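Local coordinates for hypothetical protein ST2348 (Sulfolobus tokodaii, PDB 2EF7) that is of unknown function but carries two CBS domains, modules that often bind adenine nucleotides and probably serve a regulatory role, at residues 44-49 and 77-82; 101-106 and 112-117. All blocks are in the same frame, centred on the assembly; numbering follows the deposited sequence.

Contact 1 of 2, residues 44-49 and 77-82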
loop_
_atom_site.group_PDB
_atom_site.type_symbol
_atom_site.label_atom_id
_atom_site.label_comp_id
_atom_site.label_asym_id
_atom_site.label_seq_id
_atom_site.Cartn_x
_atom_site.Cartn_y
_atom_site.Cartn_z
ATOM N N ASN A 44 33.099 1.137 5.617
ATOM C CA ASN A 44 32.028 0.169 5.353
ATOM C C ASN A 44 30.921 0.114 6.407
ATOM O O ASN A 44 29.898 -0.547 6.209
ATOM C CB ASN A 44 32.598 -1.237 5.173
ATOM C CG ASN A 44 33.633 -1.308 4.076
ATOM O OD1 ASN A 44 33.414 -0.813 2.968
ATOM N ND2 ASN A 44 34.770 -1.935 4.373
ATOM N N LYS A 45 31.107 0.800 7.525
ATOM C CA LYS A 45 30.092 0.774 8.568
ATOM C C LYS A 45 29.225 2.025 8.528
ATOM O O LYS A 45 29.742 3.135 8.496
ATOM C CB LYS A 45 30.763 0.619 9.933
ATOM C CG LYS A 45 31.575 -0.681 10.031
ATOM C CD LYS A 45 32.238 -0.840 11.387
ATOM C CE LYS A 45 32.871 -2.227 11.551
ATOM N NZ LYS A 45 33.853 -2.540 10.479
ATOM N N PRO A 46 27.889 1.851 8.529
ATOM C CA PRO A 46 26.901 2.939 8.489
ATOM C C PRO A 46 27.021 3.899 9.671
ATOM O O PRO A 46 26.982 3.464 10.817
ATOM C CB PRO A 46 25.557 2.204 8.529
ATOM C CG PRO A 46 25.870 0.823 8.051
ATOM C CD PRO A 46 27.218 0.545 8.657
ATOM N N VAL A 47 27.160 5.196 9.396
ATOM C CA VAL A 47 27.241 6.195 10.465
ATOM C C VAL A 47 26.175 7.267 10.285
ATOM O O VAL A 47 26.034 8.171 11.108
ATOM C CB VAL A 47 28.616 6.876 10.529
ATOM C CG1 VAL A 47 29.638 5.922 11.122
ATOM C CG2 VAL A 47 29.040 7.318 9.143
ATOM N N GLY A 48 25.410 7.165 9.208
ATOM C CA GLY A 48 24.371 8.148 8.982
ATOM C C GLY A 48 23.721 8.024 7.621
ATOM O O GLY A 48 23.920 7.039 6.905
ATOM N N ILE A 49 22.937 9.038 7.271
ATOM C CA ILE A 49 22.244 9.066 5.996
ATOM C C ILE A 49 22.100 10.505 5.506
ATOM O O ILE A 49 21.939 11.430 6.300
ATOM C CB ILE A 49 20.843 8.425 6.117
ATOM C CG1 ILE A 49 20.183 8.344 4.742
ATOM C CG2 ILE A 49 19.979 9.233 7.068
ATOM C CD1 ILE A 49 18.787 7.726 4.768
ATOM N N LEU A 77 23.443 5.491 14.218
ATOM C CA LEU A 77 24.213 4.268 14.344
ATOM C C LEU A 77 23.286 3.072 14.509
ATOM O O LEU A 77 23.749 1.946 14.672
ATOM C CB LEU A 77 25.171 4.367 15.541
ATOM C CG LEU A 77 26.305 5.397 15.441
ATOM C CD1 LEU A 77 27.009 5.544 16.788
ATOM C CD2 LEU A 77 27.296 4.957 14.379
ATOM N N ILE A 78 21.977 3.311 14.452
ATOM C CA ILE A 78 21.002 2.230 14.598
ATOM C C ILE A 78 21.091 1.308 13.375
ATOM O O ILE A 78 20.931 1.756 12.240
ATOM C CB ILE A 78 19.540 2.762 14.701
ATOM C CG1 ILE A 78 19.478 4.029 15.556
ATOM C CG2 ILE A 78 18.641 1.699 15.323
ATOM C CD1 ILE A 78 20.030 3.874 16.951
ATOM N N THR A 79 21.349 0.026 13.609
ATOM C CA THR A 79 21.447 -0.943 12.527
ATOM C C THR A 79 20.867 -2.277 12.976
ATOM O O THR A 79 20.639 -2.492 14.169
ATOM C CB THR A 79 22.910 -1.224 12.130
ATOM O OG1 THR A 79 23.564 -1.891 13.213
ATOM C CG2 THR A 79 23.657 0.068 11.810
ATOM N N ILE A 80 20.653 -3.173 12.015
ATOM C CA ILE A 80 20.145 -4.508 12.292
ATOM C C ILE A 80 20.964 -5.509 11.465
ATOM O O ILE A 80 21.298 -5.243 10.310
ATOM C CB ILE A 80 18.649 -4.635 11.917
ATOM C CG1 ILE A 80 18.097 -5.971 12.422
ATOM C CG2 ILE A 80 18.460 -4.483 10.414
ATOM C CD1 ILE A 80 17.831 -5.979 13.928
ATOM N N ARG A 81 21.308 -6.652 12.058
ATOM C CA ARG A 81 22.073 -7.669 11.335
ATOM C C ARG A 81 21.201 -8.361 10.293
ATOM O O ARG A 81 20.000 -8.532 10.494
ATOM C CB ARG A 81 22.638 -8.710 12.304
ATOM C CG ARG A 81 23.644 -8.154 13.288
ATOM C CD ARG A 81 24.412 -9.267 13.972
ATOM N NE ARG A 81 25.542 -8.748 14.740
ATOM C CZ ARG A 81 26.453 -9.507 15.340
ATOM N NH1 ARG A 81 26.374 -10.830 15.264
ATOM N NH2 ARG A 81 27.445 -8.942 16.018
ATOM N N GLU A 82 21.807 -8.764 9.181
ATOM C CA GLU A 82 21.066 -9.430 8.112
ATOM C C GLU A 82 20.537 -10.796 8.533
ATOM O O GLU A 82 19.564 -11.297 7.959
ATOM C CB GLU A 82 21.944 -9.580 6.863
ATOM C CG GLU A 82 23.295 -10.217 7.123
ATOM C CD GLU A 82 24.103 -10.413 5.847
ATOM O OE1 GLU A 82 23.723 -9.836 4.808
ATOM O OE2 GLU A 82 25.119 -11.138 5.888
#
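Leu77 reaches Pro46 and Val47 with a single methyl. Its CB leaves the backbone alongside the other segment, and CG, set beside the backbone N with chi1 at -66°, starts the turn toward it. Of the two branches beyond CG, CD2 does all the touching. This methyl lies 3.9 Å from Pro46 O. It is 4.1 Å from Val47 CA, and Val47 CG1 stands at the same distance from it. CD2 thus sits beside Pro46 O and Val47 CA, while the Leu77 and Val47 side chains cross at a slant, although the Val47 CA–CB bond points away from 77-82. Thr79, by contrast, aims its CB at the strand, and its CG2 comes to 4.4 Å from Pro46 CB, a loose apolar touch. Between the two segments the contacts are all van der Waals; the backbone hydrogen bonds of Val47 go to Val40 and Ser76, and Val47 and Gly48 both face Val40 in a classic beta bulge. Pro46 packs on Ile39 of its own sheet and also on Val104 and Leu110, so strand 45-51 of the first CBS domain leans, near 77-82, against strands 100-104 and 110-115 of the second.

Contact 2 of 2, residues 101-106 and 112-117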
loop_
_atom_site.group_PDB
_atom_site.type_symbol
_atom_site.label_atom_id
_atom_site.label_comp_id
_atom_site.label_asym_id
_atom_site.label_seq_id
_atom_site.Cartn_x
_atom_site.Cartn_y
_atom_site.Cartn_z
ATOM N N LEU A 101 16.044 0.947 8.098
ATOM C CA LEU A 101 17.194 0.550 8.897
ATOM C C LEU A 101 18.334 0.009 8.059
ATOM O O LEU A 101 18.133 -0.872 7.232
ATOM C CB LEU A 101 16.807 -0.540 9.900
ATOM C CG LEU A 101 16.189 -0.174 11.240
ATOM C CD1 LEU A 101 15.842 -1.450 11.990
ATOM C CD2 LEU A 101 17.170 0.666 12.031
ATOM N N PRO A 102 19.547 0.547 8.244
ATOM C CA PRO A 102 20.679 0.034 7.471
ATOM C C PRO A 102 20.875 -1.402 7.970
ATOM O O PRO A 102 20.649 -1.683 9.153
ATOM C CB PRO A 102 21.827 0.932 7.913
ATOM C CG PRO A 102 21.151 2.211 8.221
ATOM C CD PRO A 102 19.914 1.781 8.957
ATOM N N VAL A 103 21.277 -2.310 7.091
ATOM C CA VAL A 103 21.493 -3.692 7.508
ATOM C C VAL A 103 22.984 -3.987 7.367
ATOM O O VAL A 103 23.595 -3.642 6.352
ATOM C CB VAL A 103 20.690 -4.691 6.628
ATOM C CG1 VAL A 103 20.879 -6.123 7.153
ATOM C CG2 VAL A 103 19.206 -4.322 6.627
ATOM N N VAL A 104 23.574 -4.599 8.388
ATOM C CA VAL A 104 24.998 -4.934 8.352
ATOM C C VAL A 104 25.228 -6.430 8.528
ATOM O O VAL A 104 24.323 -7.164 8.935
ATOM C CB VAL A 104 25.782 -4.210 9.471
ATOM C CG1 VAL A 104 25.750 -2.697 9.247
ATOM C CG2 VAL A 104 25.205 -4.575 10.834
ATOM N N ASP A 105 26.432 -6.894 8.214
ATOM C CA ASP A 105 26.735 -8.303 8.406
ATOM C C ASP A 105 27.308 -8.431 9.810
ATOM O O ASP A 105 27.362 -7.445 10.544
ATOM C CB ASP A 105 27.716 -8.810 7.335
ATOM C CG ASP A 105 29.027 -8.040 7.309
ATOM O OD1 ASP A 105 29.742 -8.155 6.294
ATOM O OD2 ASP A 105 29.353 -7.340 8.291
ATOM N N ASP A 106 27.723 -9.636 10.188
ATOM C CA ASP A 106 28.277 -9.892 11.515
ATOM C C ASP A 106 29.495 -9.032 11.866
ATOM O O ASP A 106 29.815 -8.842 13.040
ATOM C CB ASP A 106 28.634 -11.379 11.643
ATOM C CG ASP A 106 29.603 -11.850 10.555
ATOM O OD1 ASP A 106 29.241 -11.810 9.356
ATOM O OD2 ASP A 106 30.730 -12.263 10.901
ATOM N N GLY A 112 22.720 -3.763 3.143
ATOM C CA GLY A 112 21.466 -3.358 2.539
ATOM C C GLY A 112 20.642 -2.436 3.422
ATOM O O GLY A 112 21.135 -1.917 4.429
ATOM N N ILE A 113 19.382 -2.246 3.035
ATOM C CA ILE A 113 18.431 -1.400 3.749
ATOM C C ILE A 113 17.101 -2.145 3.819
ATOM O O ILE A 113 16.650 -2.681 2.808
ATOM C CB ILE A 113 18.180 -0.063 2.992
ATOM C CG1 ILE A 113 19.442 0.786 2.997
ATOM C CG2 ILE A 113 17.019 0.696 3.626
ATOM C CD1 ILE A 113 19.921 1.140 4.379
ATOM N N ILE A 114 16.492 -2.182 5.005
ATOM C CA ILE A 114 15.204 -2.851 5.211
ATOM C C ILE A 114 14.200 -1.801 5.683
ATOM O O ILE A 114 14.516 -0.979 6.537
ATOM C CB ILE A 114 15.300 -3.993 6.285
ATOM C CG1 ILE A 114 13.966 -4.734 6.393
ATOM C CG2 ILE A 114 15.652 -3.433 7.652
ATOM C CD1 ILE A 114 13.922 -6.019 5.623
ATOM N N SER A 115 12.994 -1.824 5.126
ATOM C CA SER A 115 11.981 -0.843 5.502
ATOM C C SER A 115 10.741 -1.500 6.088
ATOM O O SER A 115 10.515 -2.698 5.925
ATOM C CB SER A 115 11.567 -0.015 4.286
ATOM O OG SER A 115 10.726 -0.778 3.438
ATOM N N ILE A 116 9.932 -0.693 6.761
ATOM C CA ILE A 116 8.710 -1.175 7.376
ATOM C C ILE A 116 7.816 -1.862 6.340
ATOM O O ILE A 116 7.086 -2.797 6.667
ATOM C CB ILE A 116 7.939 -0.013 8.046
ATOM C CG1 ILE A 116 6.764 -0.570 8.849
ATOM C CG2 ILE A 116 7.480 0.990 6.995
ATOM C CD1 ILE A 116 7.191 -1.448 10.007
ATOM N N ARG A 117 7.871 -1.407 5.092
ATOM C CA ARG A 117 7.060 -2.024 4.045
ATOM C C ARG A 117 7.590 -3.408 3.716
ATOM O O ARG A 117 6.823 -4.299 3.335
ATOM C CB ARG A 117 7.044 -1.171 2.773
ATOM C CG ARG A 117 6.379 0.188 2.928
ATOM C CD ARG A 117 5.026 0.084 3.624
ATOM N NE ARG A 117 4.319 1.365 3.629
ATOM C CZ ARG A 117 3.354 1.690 4.485
ATOM N NH1 ARG A 117 2.975 0.831 5.423
ATOM N NH2 ARG A 117 2.763 2.875 4.402
#
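Leu101, Val103 and Ile114 interlock on one face of a beta hairpin, the pair of antiparallel strands 100-104 and 110-115 that belongs to the beta-alpha-beta-beta-alpha core of the second CBS domain. Ile114 supplies the wedge. Its CG1 runs anti to the backbone N (chi1 -176°), which leaves CG2 turned toward strand 101-104; this methyl lies 3.8 Å from Leu101 CB and also 3.8 Å from Val103 CG2, bridging the two side chains. The Val103 and Ile114 side chains pass each other at an angle, and Val103 CG2 meets both CB and CG2 of Ile114. Gly112, opposite Val103, adds no side chain to this face, and the CB and CG2 of Val103 lie beside Gly112 O. Leu92 and Met93 of helix 86-96 cover the Leu101 side, and Met93 also touches Ile114, making this the buried face of the hairpin.

Pro102 and Ile113, a non-hydrogen-bonded pair, occupy the other face. Ile113 bends CD1 back over the neighbouring strand, with chi2 at -60°, bringing it to a tight 3.4 Å from Pro102 CA and 4.0 Å from Pro102 CB. Beyond this pair Pro102 meets Pro46 of the first domain, while Ile113 packs on Val14.

Between the two faces, Leu101 and Ile114 exchange two backbone hydrogen bonds. Val103 and Gly112 form the next such pair, where the bond from Gly112 N to Val103 O is weak. The other bond of the pair is short: Val103 N stands 2.7 Å from Gly112 O, yet it approaches from above the carbonyl plane, 40° out of it.

Overall arrangement
The centres of the two contacts lie about 8 Å apart, and the segment 77-82 leads from one into the other. In contact 1 its start touches the first CBS domain; farther along, strand 80-81 becomes the parallel neighbour of strand 100-104 and so extends the hairpin of contact 2. Probable hydrogen bonds make that join, Val104 N to Ile80 O and Glu82 N to Val104 O, each 3.0 Å. Before that join, Pro102 CD packs 3.4 Å from Ile78 O. Contact 1 joins the two domains, while contact 2 builds the sheet on which Pro46 leans. In many relatives with paired CBS modules, the clefts between the domains hold nucleotides.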